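Local coordinates for prophenoloxidase b (Marsupenaeus japonicus, PDB 3WKY), which is the inactive precursor of a type 3 copper phenoloxidase of crustacean hemolymph, which probably hydroxylates monophenols and oxidises o-diphenols once activated, at residues Leu57-Ser62 and Val80-Lys85; Lys85-Ala90 and Asp98-Val103; Asn427-Glu432 and Ser441-Leu446; Phe485-Thr490 and Ile545-Asn550. All blocks are in the same frame, centred on the assembly; numbering follows the deposited sequence. Where two conformers were deposited one is given.

Interaction 1 of 4, residues Leu57-Ser62 and Val80-Lys85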
# COMPACT_ATOMS: atom_id res chain seq x y z
N LEU A 57 -13.73 51.64 9.41
CA LEU A 57 -13.48 50.62 8.38
C LEU A 57 -13.33 49.19 8.89
O LEU A 57 -13.21 48.26 8.10
CB LEU A 57 -12.28 51.00 7.51
CG LEU A 57 -12.54 52.18 6.56
CD1 LEU A 57 -11.27 52.59 5.83
CD2 LEU A 57 -13.64 51.83 5.57
N GLY A 58 -13.38 49.00 10.21
CA GLY A 58 -13.23 47.68 10.79
C GLY A 58 -11.94 47.01 10.35
O GLY A 58 -10.86 47.59 10.47
N SER A 59 -12.04 45.79 9.81
CA SER A 59 -10.86 45.04 9.41
C SER A 59 -10.55 45.19 7.92
O SER A 59 -9.67 44.50 7.41
CB SER A 59 -11.04 43.55 9.74
OG SER A 59 -12.10 43.00 8.96
N ALA A 60 -11.27 46.08 7.24
CA ALA A 60 -11.14 46.21 5.78
C ALA A 60 -9.71 46.38 5.28
O ALA A 60 -9.34 45.84 4.23
CB ALA A 60 -12.01 47.35 5.27
N LEU A 61 -8.90 47.13 6.02
CA LEU A 61 -7.54 47.45 5.59
C LEU A 61 -6.53 46.35 5.88
O LEU A 61 -5.39 46.42 5.45
CB LEU A 61 -7.08 48.76 6.24
CG LEU A 61 -7.32 50.07 5.49
CD1 LEU A 61 -8.71 50.14 4.90
CD2 LEU A 61 -7.09 51.26 6.41
N SER A 62 -6.95 45.33 6.63
CA SER A 62 -6.05 44.25 7.04
C SER A 62 -5.63 43.31 5.90
O SER A 62 -4.65 42.58 6.04
CB SER A 62 -6.66 43.43 8.17
OG SER A 62 -7.74 42.63 7.70
N VAL A 80 -14.49 42.22 3.56
CA VAL A 80 -15.48 42.68 2.60
C VAL A 80 -16.74 43.15 3.33
O VAL A 80 -17.33 44.18 2.98
CB VAL A 80 -15.81 41.60 1.55
CG1 VAL A 80 -17.06 41.97 0.76
CG2 VAL A 80 -14.65 41.44 0.60
N LYS A 81 -17.14 42.40 4.34
CA LYS A 81 -18.32 42.77 5.12
C LYS A 81 -18.10 44.11 5.82
O LYS A 81 -19.00 44.95 5.87
CB LYS A 81 -18.62 41.69 6.16
CG LYS A 81 -19.91 41.90 6.93
CD LYS A 81 -20.06 40.85 8.03
CE LYS A 81 -21.44 40.92 8.66
NZ LYS A 81 -21.59 39.93 9.74
N ASP A 82 -16.90 44.31 6.36
CA ASP A 82 -16.58 45.55 7.08
C ASP A 82 -16.52 46.78 6.16
O ASP A 82 -17.00 47.85 6.53
CB ASP A 82 -15.27 45.41 7.87
CG ASP A 82 -15.40 44.48 9.06
OD1 ASP A 82 -16.54 44.05 9.37
OD2 ASP A 82 -14.37 44.18 9.71
N LEU A 83 -15.94 46.63 4.97
CA LEU A 83 -15.90 47.71 3.99
C LEU A 83 -17.28 48.03 3.43
O LEU A 83 -17.68 49.20 3.34
CB LEU A 83 -14.95 47.39 2.83
CG LEU A 83 -14.80 48.46 1.75
CD1 LEU A 83 -14.39 49.80 2.36
CD2 LEU A 83 -13.81 48.03 0.67
N SER A 84 -18.02 47.00 3.03
CA SER A 84 -19.35 47.21 2.48
C SER A 84 -20.26 47.88 3.50
O SER A 84 -21.16 48.63 3.13
CB SER A 84 -19.96 45.90 1.98
OG SER A 84 -20.11 44.98 3.04
N LYS A 85 -20.03 47.60 4.78
CA LYS A 85 -20.85 48.18 5.85
C LYS A 85 -20.82 49.71 5.77
O LYS A 85 -21.86 50.36 5.90
CB LYS A 85 -20.37 47.71 7.22
CG LYS A 85 -21.03 48.44 8.40
CD LYS A 85 -20.42 48.04 9.73
CE LYS A 85 -20.90 48.94 10.86
NZ LYS A 85 -22.36 48.82 11.10
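Ser59 and Asp82 show how a single carboxylate oxygen can take hold of a turn. Asp82 OD2 accepts two bonds from the same residue: one from Ser59 N at 2.8 Å, nearly straight (161° at the hydrogen) and arriving on the anti side of the carboxylate, and one from Ser59 OG at 2.7 Å, which comes from above the carboxylate plane. With chi1 at 65° the Ser59 hydroxyl sits between its backbone N and carbonyl carbon, and from there it reaches the oxygen that the amide already holds. The other oxygen, Asp82 OD1, is engaged by Gln78 NE2 one turn earlier on helix 74-89, so both oxygens have partners. The gripped loop is a type II' beta turn from Leu57 to Ala60, closed by Ala60 N and Leu57 O at 3.0 Å, with Gly58 at the position of positive phi, close against Asp82 OD2. In this all-alpha domain of the hemocyanin family, the turn lies between helices 51-54 and 74-89. Ser59 O is also doubly used: it accepts from the Ser62 backbone amide, and Ser62 OG donates to Ser59 O at 2.7 Å. Beside this polar end the contact turns apolar: Ala60 CB meets Leu83 CB at 3.8 Å, while Leu57 and Leu83 run side by side, Leu57 CD2 lying 3.9 Å from Leu83 CD1. Leu83 also rests on Ala115 of helix 109-122.

Interaction 2 of 4, residues Lys85-Ala90 and Asp98-Val103; sequences KVFIEA and DVAIMV
Val99 meets Val86 and Phe87 where two successive helices, 74-89 and 93-103, double back on each other as a helical hairpin in the all-alpha domain of the hemocyanin family. The axes of the two short segments run antiparallel, 154° apart, with a closest approach of 10.4 Å, a spacing that is bridged wholly by hydrocarbon; no hydrogen bond crosses between the segments. Val99 CG1 is the methyl that serves both neighbours. It touches Val86 CG1 at 3.9 Å, the two valine side chains meeting at about a right angle, and it abuts the edge of the Phe87 ring, close to the ring plane, with Phe87 CE1 also 3.9 Å away. The CB of Phe87 does not aim at the facing helix, but with CG anti to the carbonyl carbon (chi1 -71°) the ring is carried across the gap. Its far end then lies against Val99, Ala100 and Val103: CE1 approaches Ala100 CA obliquely, and the edge of the ring at CZ faces Val103. Leu53 of helix 51-54 packs on both Val86 and Val99, whereas Phe112, Leu116 and Thr119 of helix 109-122 also touch the Phe87 ring. On the exposed part of helix 74-89, Lys85 NZ forms a salt bridge with Glu89 OE2. At the far end of the ring, Phe87 CZ stands 4.2 Å from Val103 CG1.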
# COMPACT_ATOMS: atom_id res chain seq x y z
N LYS A 85 -20.03 47.60 4.78
CA LYS A 85 -20.85 48.18 5.85
C LYS A 85 -20.82 49.71 5.77
O LYS A 85 -21.86 50.36 5.90
CB LYS A 85 -20.37 47.71 7.22
CG LYS A 85 -21.03 48.44 8.40
CD LYS A 85 -20.42 48.04 9.73
CE LYS A 85 -20.90 48.94 10.86
NZ LYS A 85 -22.36 48.82 11.10
N VAL A 86 -19.64 50.26 5.55
CA VAL A 86 -19.48 51.71 5.43
C VAL A 86 -20.16 52.23 4.17
O VAL A 86 -20.84 53.25 4.21
CB VAL A 86 -17.99 52.12 5.45
CG1 VAL A 86 -17.84 53.63 5.31
CG2 VAL A 86 -17.33 51.64 6.74
N PHE A 87 -20.00 51.51 3.05
CA PHE A 87 -20.64 51.88 1.79
C PHE A 87 -22.16 51.87 1.94
O PHE A 87 -22.86 52.78 1.50
CB PHE A 87 -20.27 50.89 0.68
CG PHE A 87 -18.84 50.97 0.21
CD1 PHE A 87 -18.01 52.01 0.59
CD2 PHE A 87 -18.34 49.99 -0.65
CE1 PHE A 87 -16.68 52.07 0.13
CE2 PHE A 87 -17.03 50.04 -1.11
CZ PHE A 87 -16.20 51.08 -0.72
N ILE A 88 -22.67 50.80 2.55
CA ILE A 88 -24.10 50.57 2.67
C ILE A 88 -24.74 51.61 3.59
O ILE A 88 -25.87 52.06 3.34
CB ILE A 88 -24.36 49.14 3.20
CG1 ILE A 88 -24.06 48.12 2.10
CG2 ILE A 88 -25.79 48.99 3.69
CD1 ILE A 88 -23.75 46.72 2.63
N GLU A 89 -24.03 51.99 4.64
CA GLU A 89 -24.57 52.90 5.65
C GLU A 89 -24.34 54.38 5.32
O GLU A 89 -24.75 55.25 6.08
CB GLU A 89 -24.02 52.55 7.04
CG GLU A 89 -24.50 51.20 7.57
CD GLU A 89 -23.92 50.86 8.94
OE1 GLU A 89 -23.05 51.61 9.43
OE2 GLU A 89 -24.34 49.84 9.53
N ALA A 90 -23.69 54.66 4.20
CA ALA A 90 -23.48 56.04 3.76
C ALA A 90 -24.82 56.77 3.62
O ALA A 90 -25.78 56.21 3.07
CB ALA A 90 -22.73 56.08 2.45
N ASP A 98 -17.87 59.47 -2.55
CA ASP A 98 -16.72 60.11 -1.91
C ASP A 98 -15.91 59.13 -1.06
O ASP A 98 -14.68 59.15 -1.07
CB ASP A 98 -17.15 61.28 -1.04
CG ASP A 98 -17.74 62.43 -1.84
OD1 ASP A 98 -17.54 62.48 -3.08
OD2 ASP A 98 -18.41 63.29 -1.23
N VAL A 99 -16.61 58.29 -0.30
CA VAL A 99 -15.94 57.30 0.55
C VAL A 99 -15.17 56.29 -0.30
O VAL A 99 -14.03 55.94 0.02
CB VAL A 99 -16.94 56.59 1.49
CG1 VAL A 99 -16.29 55.37 2.13
CG2 VAL A 99 -17.44 57.55 2.55
N ALA A 100 -15.79 55.84 -1.38
CA ALA A 100 -15.15 54.93 -2.34
C ALA A 100 -13.85 55.52 -2.89
O ALA A 100 -12.80 54.88 -2.81
CB ALA A 100 -16.10 54.61 -3.48
N ILE A 101 -13.94 56.72 -3.45
CA ILE A 101 -12.77 57.41 -4.01
C ILE A 101 -11.65 57.58 -2.99
O ILE A 101 -10.47 57.38 -3.31
CB ILE A 101 -13.17 58.80 -4.58
CG1 ILE A 101 -14.04 58.64 -5.82
CG2 ILE A 101 -11.93 59.62 -4.91
CD1 ILE A 101 -13.33 57.95 -6.97
N MET A 102 -12.00 57.92 -1.75
CA MET A 102 -11.00 58.13 -0.71
C MET A 102 -10.30 56.84 -0.28
O MET A 102 -9.09 56.83 -0.02
CB MET A 102 -11.62 58.81 0.52
CG MET A 102 -10.62 59.07 1.64
SD MET A 102 -11.24 60.11 2.98
CE MET A 102 -11.61 61.61 2.06
N VAL A 103 -11.06 55.75 -0.20
CA VAL A 103 -10.54 54.50 0.37
C VAL A 103 -9.85 53.61 -0.67
O VAL A 103 -9.08 52.71 -0.32
CB VAL A 103 -11.66 53.71 1.10
CG1 VAL A 103 -12.51 52.93 0.11
CG2 VAL A 103 -11.07 52.78 2.14

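Interaction 3 of 4, residues Asn427-Glu432 and Ser441-Leu446; sequences NVTVQE and SPENLL. With NAG (2-acetamido-2-deoxy-beta-D-glucopyranose), chain I.
Gln431 and Ser441 are joined through an amide whose path is worth tracing. CB of Gln431 leads away from the facing segment and CG continues anti to the backbone N, but a bend at chi2 (65°) turns the chain back, bringing CD close to Ser441 O. NE2 then donates to Ser441 O at 2.9 Å, almost perfectly straight (175°) and within its own amide plane; it also donates to Glu432 O. OE1 lies 3.6 Å from Glu443 CA and takes hydrogen bonds from two waters, one of which also donates to Ser441 O. Thus both ends of the amide are engaged. Beside it, Asn444 imitates a strand partner: Asn444 N donates to Val430 O at 2.7 Å, and Asn444 OD1 receives Val430 N at 2.9 Å. Apolar contact comes from Val430 CG1, which packs on Leu446 CD2 at 3.9 Å. Asn427 ND2 bears an N-linked N-acetylglucosamine, the sugar leaning towards Glu443. The positive phi of Asn444 belongs to the third position of a type II beta turn, Pro442 to Leu445, by which the chain, having left strand 424-432 of a three-stranded sheet, enters strand 445-456 of the larger sheet in the Ig-like domain of the hemocyanin family.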
# COMPACT_ATOMS: atom_id res chain seq x y z
N ASN A 427 -52.19 19.65 -21.81
CA ASN A 427 -51.24 19.55 -22.91
C ASN A 427 -50.02 20.43 -22.70
O ASN A 427 -50.05 21.39 -21.93
CB ASN A 427 -51.91 19.94 -24.22
CG ASN A 427 -51.37 19.17 -25.40
OD1 ASN A 427 -50.35 18.47 -25.29
ND2 ASN A 427 -52.03 19.30 -26.55
N VAL A 428 -48.95 20.08 -23.39
CA VAL A 428 -47.71 20.84 -23.31
C VAL A 428 -47.08 20.78 -24.68
O VAL A 428 -47.04 19.71 -25.30
CB VAL A 428 -46.70 20.20 -22.31
CG1 VAL A 428 -45.45 21.05 -22.22
CG2 VAL A 428 -47.31 20.03 -20.92
N THR A 429 -46.63 21.92 -25.20
CA THR A 429 -45.89 21.95 -26.45
C THR A 429 -44.75 22.96 -26.35
O THR A 429 -44.90 24.00 -25.71
CB THR A 429 -46.79 22.29 -27.66
OG1 THR A 429 -46.00 22.30 -28.85
CG2 THR A 429 -47.43 23.65 -27.48
N VAL A 430 -43.63 22.64 -26.98
CA VAL A 430 -42.46 23.49 -26.95
C VAL A 430 -42.09 23.81 -28.40
O VAL A 430 -42.10 22.92 -29.26
CB VAL A 430 -41.29 22.79 -26.23
CG1 VAL A 430 -40.00 23.57 -26.38
CG2 VAL A 430 -41.62 22.61 -24.75
N GLN A 431 -41.78 25.08 -28.67
CA GLN A 431 -41.47 25.47 -30.04
C GLN A 431 -40.32 26.47 -30.13
O GLN A 431 -40.39 27.59 -29.60
CB GLN A 431 -42.71 26.04 -30.75
CG GLN A 431 -42.43 26.55 -32.17
CD GLN A 431 -42.02 25.44 -33.13
OE1 GLN A 431 -42.71 24.42 -33.24
NE2 GLN A 431 -40.90 25.63 -33.81
N GLU A 432 -39.27 26.06 -30.82
CA GLU A 432 -38.13 26.91 -31.04
C GLU A 432 -38.54 28.04 -31.97
O GLU A 432 -39.26 27.82 -32.95
CB GLU A 432 -37.00 26.11 -31.66
CG GLU A 432 -35.68 26.85 -31.72
CD GLU A 432 -34.52 25.92 -32.02
OE1 GLU A 432 -34.45 25.41 -33.17
OE2 GLU A 432 -33.69 25.72 -31.11
N SER A 441 -38.01 24.87 -37.06
CA SER A 441 -37.79 23.74 -36.16
C SER A 441 -39.08 22.96 -35.92
O SER A 441 -40.12 23.55 -35.62
CB SER A 441 -37.24 24.23 -34.82
OG SER A 441 -35.99 24.87 -34.99
N PRO A 442 -39.01 21.63 -36.05
CA PRO A 442 -40.12 20.77 -35.65
C PRO A 442 -40.44 21.03 -34.19
O PRO A 442 -39.58 21.48 -33.43
CB PRO A 442 -39.55 19.37 -35.82
CG PRO A 442 -38.53 19.51 -36.88
CD PRO A 442 -37.92 20.87 -36.68
N GLU A 443 -41.68 20.75 -33.81
CA GLU A 443 -42.15 20.94 -32.44
C GLU A 443 -41.34 20.10 -31.46
O GLU A 443 -40.95 18.98 -31.78
CB GLU A 443 -43.61 20.50 -32.37
CG GLU A 443 -44.44 21.21 -31.33
CD GLU A 443 -45.93 21.04 -31.59
OE1 GLU A 443 -46.60 20.34 -30.81
OE2 GLU A 443 -46.43 21.62 -32.59
N ASN A 444 -41.10 20.64 -30.27
CA ASN A 444 -40.43 19.94 -29.17
C ASN A 444 -38.96 19.61 -29.42
O ASN A 444 -38.42 18.68 -28.82
CB ASN A 444 -41.22 18.69 -28.78
CG ASN A 444 -42.64 19.01 -28.43
OD1 ASN A 444 -42.91 19.94 -27.67
ND2 ASN A 444 -43.59 18.26 -29.01
N LEU A 445 -38.34 20.37 -30.32
CA LEU A 445 -36.93 20.24 -30.62
C LEU A 445 -36.20 21.54 -30.33
O LEU A 445 -36.61 22.62 -30.79
CB LEU A 445 -36.72 19.85 -32.09
CG LEU A 445 -35.28 19.77 -32.61
CD1 LEU A 445 -34.49 18.67 -31.92
CD2 LEU A 445 -35.24 19.58 -34.13
N LEU A 446 -35.13 21.46 -29.53
CA LEU A 446 -34.32 22.63 -29.21
C LEU A 446 -32.91 22.43 -29.74
O LEU A 446 -32.44 21.28 -29.83
CB LEU A 446 -34.28 22.87 -27.70
CG LEU A 446 -35.63 23.10 -27.00
CD1 LEU A 446 -35.42 23.37 -25.52
CD2 LEU A 446 -36.37 24.26 -27.65
C1 NAG I . -51.35 18.60 -27.61
C2 NAG I . -52.46 17.73 -28.19
C3 NAG I . -51.93 16.90 -29.35
C4 NAG I . -51.11 17.74 -30.33
C5 NAG I . -50.19 18.75 -29.65
C6 NAG I . -49.63 19.70 -30.71
C7 NAG I . -54.19 17.19 -26.59
C8 NAG I . -54.74 16.22 -25.58
N2 NAG I . -53.03 16.88 -27.16
O3 NAG I . -53.02 16.33 -30.04
O4 NAG I . -50.31 16.88 -31.11
O5 NAG I . -50.86 19.46 -28.63
O6 NAG I . -50.14 21.01 -30.56
O7 NAG I . -54.81 18.21 -26.87
O HOH W 1 -46.47 18.59 -28.42
O HOH W 2 -43.08 23.57 -35.83
O HOH W 3 -45.47 24.67 -32.44
O HOH W 4 -39.04 23.39 -31.51

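Interaction 4 of 4, residues Phe485-Thr490 and Ile545-Asn550. With NAG (2-acetamido-2-deoxy-beta-D-glucopyranose), chain F.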
# COMPACT_ATOMS: atom_id res chain seq x y z
N PHE A 485 -36.78 30.06 -27.48
CA PHE A 485 -37.90 29.15 -27.65
C PHE A 485 -39.05 29.58 -26.77
O PHE A 485 -38.88 30.37 -25.83
CB PHE A 485 -37.50 27.69 -27.34
CG PHE A 485 -37.05 27.46 -25.92
CD1 PHE A 485 -35.73 27.66 -25.56
CD2 PHE A 485 -37.95 26.99 -24.96
CE1 PHE A 485 -35.31 27.44 -24.26
CE2 PHE A 485 -37.54 26.77 -23.66
CZ PHE A 485 -36.21 26.99 -23.30
N SER A 486 -40.25 29.08 -27.08
CA SER A 486 -41.38 29.28 -26.20
C SER A 486 -42.05 27.95 -25.92
O SER A 486 -41.76 26.94 -26.57
CB SER A 486 -42.39 30.24 -26.83
OG SER A 486 -43.12 29.57 -27.84
N TYR A 487 -42.93 27.93 -24.93
CA TYR A 487 -43.72 26.74 -24.65
C TYR A 487 -45.15 27.16 -24.31
O TYR A 487 -45.37 28.27 -23.84
CB TYR A 487 -43.11 25.88 -23.53
CG TYR A 487 -43.08 26.53 -22.17
CD1 TYR A 487 -44.22 26.58 -21.37
CD2 TYR A 487 -41.90 27.08 -21.66
CE1 TYR A 487 -44.19 27.18 -20.13
CE2 TYR A 487 -41.87 27.67 -20.41
CZ TYR A 487 -43.01 27.71 -19.65
OH TYR A 487 -42.99 28.30 -18.41
N THR A 488 -46.10 26.27 -24.55
CA THR A 488 -47.49 26.55 -24.20
C THR A 488 -48.06 25.41 -23.38
O THR A 488 -47.95 24.24 -23.76
CB THR A 488 -48.35 26.81 -25.45
OG1 THR A 488 -47.84 27.95 -26.14
CG2 THR A 488 -49.81 27.07 -25.05
N ILE A 489 -48.66 25.77 -22.25
CA ILE A 489 -49.32 24.80 -21.40
C ILE A 489 -50.82 24.99 -21.56
O ILE A 489 -51.33 26.10 -21.41
CB ILE A 489 -48.97 25.02 -19.92
CG1 ILE A 489 -47.44 25.10 -19.72
CG2 ILE A 489 -49.57 23.90 -19.06
CD1 ILE A 489 -46.67 23.91 -20.28
N THR A 490 -51.52 23.91 -21.89
CA THR A 490 -52.98 23.94 -21.95
C THR A 490 -53.52 23.39 -20.63
O THR A 490 -53.17 22.27 -20.23
CB THR A 490 -53.50 23.08 -23.11
OG1 THR A 490 -52.92 23.54 -24.34
CG2 THR A 490 -55.03 23.17 -23.21
N ILE A 545 -51.38 28.95 -21.63
CA ILE A 545 -50.39 29.82 -21.02
C ILE A 545 -49.08 29.63 -21.78
O ILE A 545 -48.56 28.51 -21.87
CB ILE A 545 -50.18 29.51 -19.52
CG1 ILE A 545 -51.47 29.72 -18.74
CG2 ILE A 545 -49.09 30.39 -18.95
CD1 ILE A 545 -52.09 28.44 -18.24
N THR A 546 -48.58 30.72 -22.34
CA THR A 546 -47.41 30.69 -23.20
C THR A 546 -46.29 31.50 -22.56
O THR A 546 -46.51 32.63 -22.12
CB THR A 546 -47.72 31.32 -24.58
OG1 THR A 546 -48.62 30.46 -25.29
CG2 THR A 546 -46.44 31.50 -25.39
N ARG A 547 -45.10 30.90 -22.48
CA ARG A 547 -43.95 31.59 -21.92
C ARG A 547 -42.80 31.57 -22.91
O ARG A 547 -42.54 30.55 -23.56
CB ARG A 547 -43.50 30.93 -20.61
CG ARG A 547 -44.43 31.22 -19.45
CD ARG A 547 -44.12 32.56 -18.82
NE ARG A 547 -43.07 32.44 -17.81
CZ ARG A 547 -42.76 33.39 -16.94
NH1 ARG A 547 -43.40 34.55 -16.95
NH2 ARG A 547 -41.79 33.18 -16.05
N HIS A 548 -42.09 32.69 -23.01
CA HIS A 548 -40.90 32.81 -23.85
C HIS A 548 -39.69 32.48 -23.00
O HIS A 548 -39.70 32.73 -21.79
CB HIS A 548 -40.75 34.24 -24.38
CG HIS A 548 -39.65 34.41 -25.39
ND1 HIS A 548 -38.33 34.54 -25.03
CD2 HIS A 548 -39.69 34.48 -26.74
CE1 HIS A 548 -37.59 34.67 -26.12
NE2 HIS A 548 -38.39 34.64 -27.17
N SER A 549 -38.65 31.95 -23.62
CA SER A 549 -37.46 31.54 -22.86
C SER A 549 -36.79 32.71 -22.13
O SER A 549 -36.27 32.53 -21.03
CB SER A 549 -36.50 30.75 -23.76
OG SER A 549 -36.05 31.52 -24.86
N ASN A 550 -36.84 33.91 -22.71
CA ASN A 550 -36.24 35.09 -22.08
C ASN A 550 -36.99 35.52 -20.82
O ASN A 550 -36.51 36.37 -20.08
CB ASN A 550 -36.17 36.28 -23.04
CG ASN A 550 -34.99 36.22 -23.99
OD1 ASN A 550 -34.24 35.24 -24.01
ND2 ASN A 550 -34.83 37.28 -24.80
C1 NAG F . -33.78 37.10 -25.78
C2 NAG F . -34.30 38.05 -26.87
C3 NAG F . -33.30 38.09 -28.02
C4 NAG F . -31.94 38.52 -27.50
C5 NAG F . -31.51 37.70 -26.28
C6 NAG F . -30.30 38.35 -25.62
C7 NAG F . -36.65 38.55 -27.23
C8 NAG F . -37.79 38.35 -28.18
N2 NAG F . -35.63 37.69 -27.33
O3 NAG F . -33.73 38.99 -29.01
O4 NAG F . -30.97 38.38 -28.52
O5 NAG F . -32.54 37.61 -25.31
O6 NAG F . -30.74 39.42 -24.82
O7 NAG F . -36.67 39.47 -26.41
O HOH W 5 -39.84 29.05 -23.01
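Tyr487 and Ile489 face Arg547 and Ile545 as hydrogen-bonded pairs of two antiparallel strands, whose axes come within 4.6 Å at 163°, with Ser486-His548 and Thr488-Thr546 as the non-hydrogen-bonded pairs between. The pairing outlasts the strand 541-548: in the 3-10 turn that follows, Ser549 N donates to Phe485 O at 2.7 Å, and Ser549 OG takes the place of a carbonyl by accepting from Phe485 N at 3.1 Å along a nearly straight line. The same serine lays its CB over one face of the Phe485 ring, a CH-pi contact 3.6 Å from the centroid. On the sheet face of Tyr487 and Arg547 the two side chains lie alongside and point the same way. Chi1 of 65° sets the tyrosine ring between its backbone N and carbonyl carbon, leaning over the neighbouring strand, where Arg547 CB sits over the ring face, 3.9 Å from the centroid. Beyond the ring the arginine bends at chi2 and chi3, leaving its guanidinium plane 65° from that of the tyrosine. On the other face, Thr488 OG1 and Thr546 OG1 share a hydrogen bond of 2.8 Å. These strands form part of the three-stranded sheet of the Ig-like domain, and Asn550, just past the end, carries an N-linked N-acetylglucosamine. Asp531 of strand 528-534, in the larger sheet, meets both side chains through OD2: a salt bridge with Arg547 NE and a hydrogen bond from Tyr487 OH. That double grip probably favours an ionised aspartate and would restrain both side chains.

Overall arrangement
From the N terminus, interaction 1 closes the loop between helices 51-54 and 74-89, and interaction 2 then closes the short connection from helix 74-89 to helix 93-103. The two share Lys85 and merge into one apolar patch, where Leu57 packs on Val86 and Val103. Far along the chain, on the opposite side of its centre from interaction 1, interaction 3 closes an eight-residue link between two sheets of the Ig-like domain; interaction 4 closes a much longer excursion, of 54 residues, between neighbouring strands of the three-stranded sheet. Strands 424-432 and 485-493 are neighbours, so these two contacts adjoin, Leu446 packing on Phe485. All four follow in series, none nested or crossed, and the two pairs stay at least about 28 Å apart between nearest atoms.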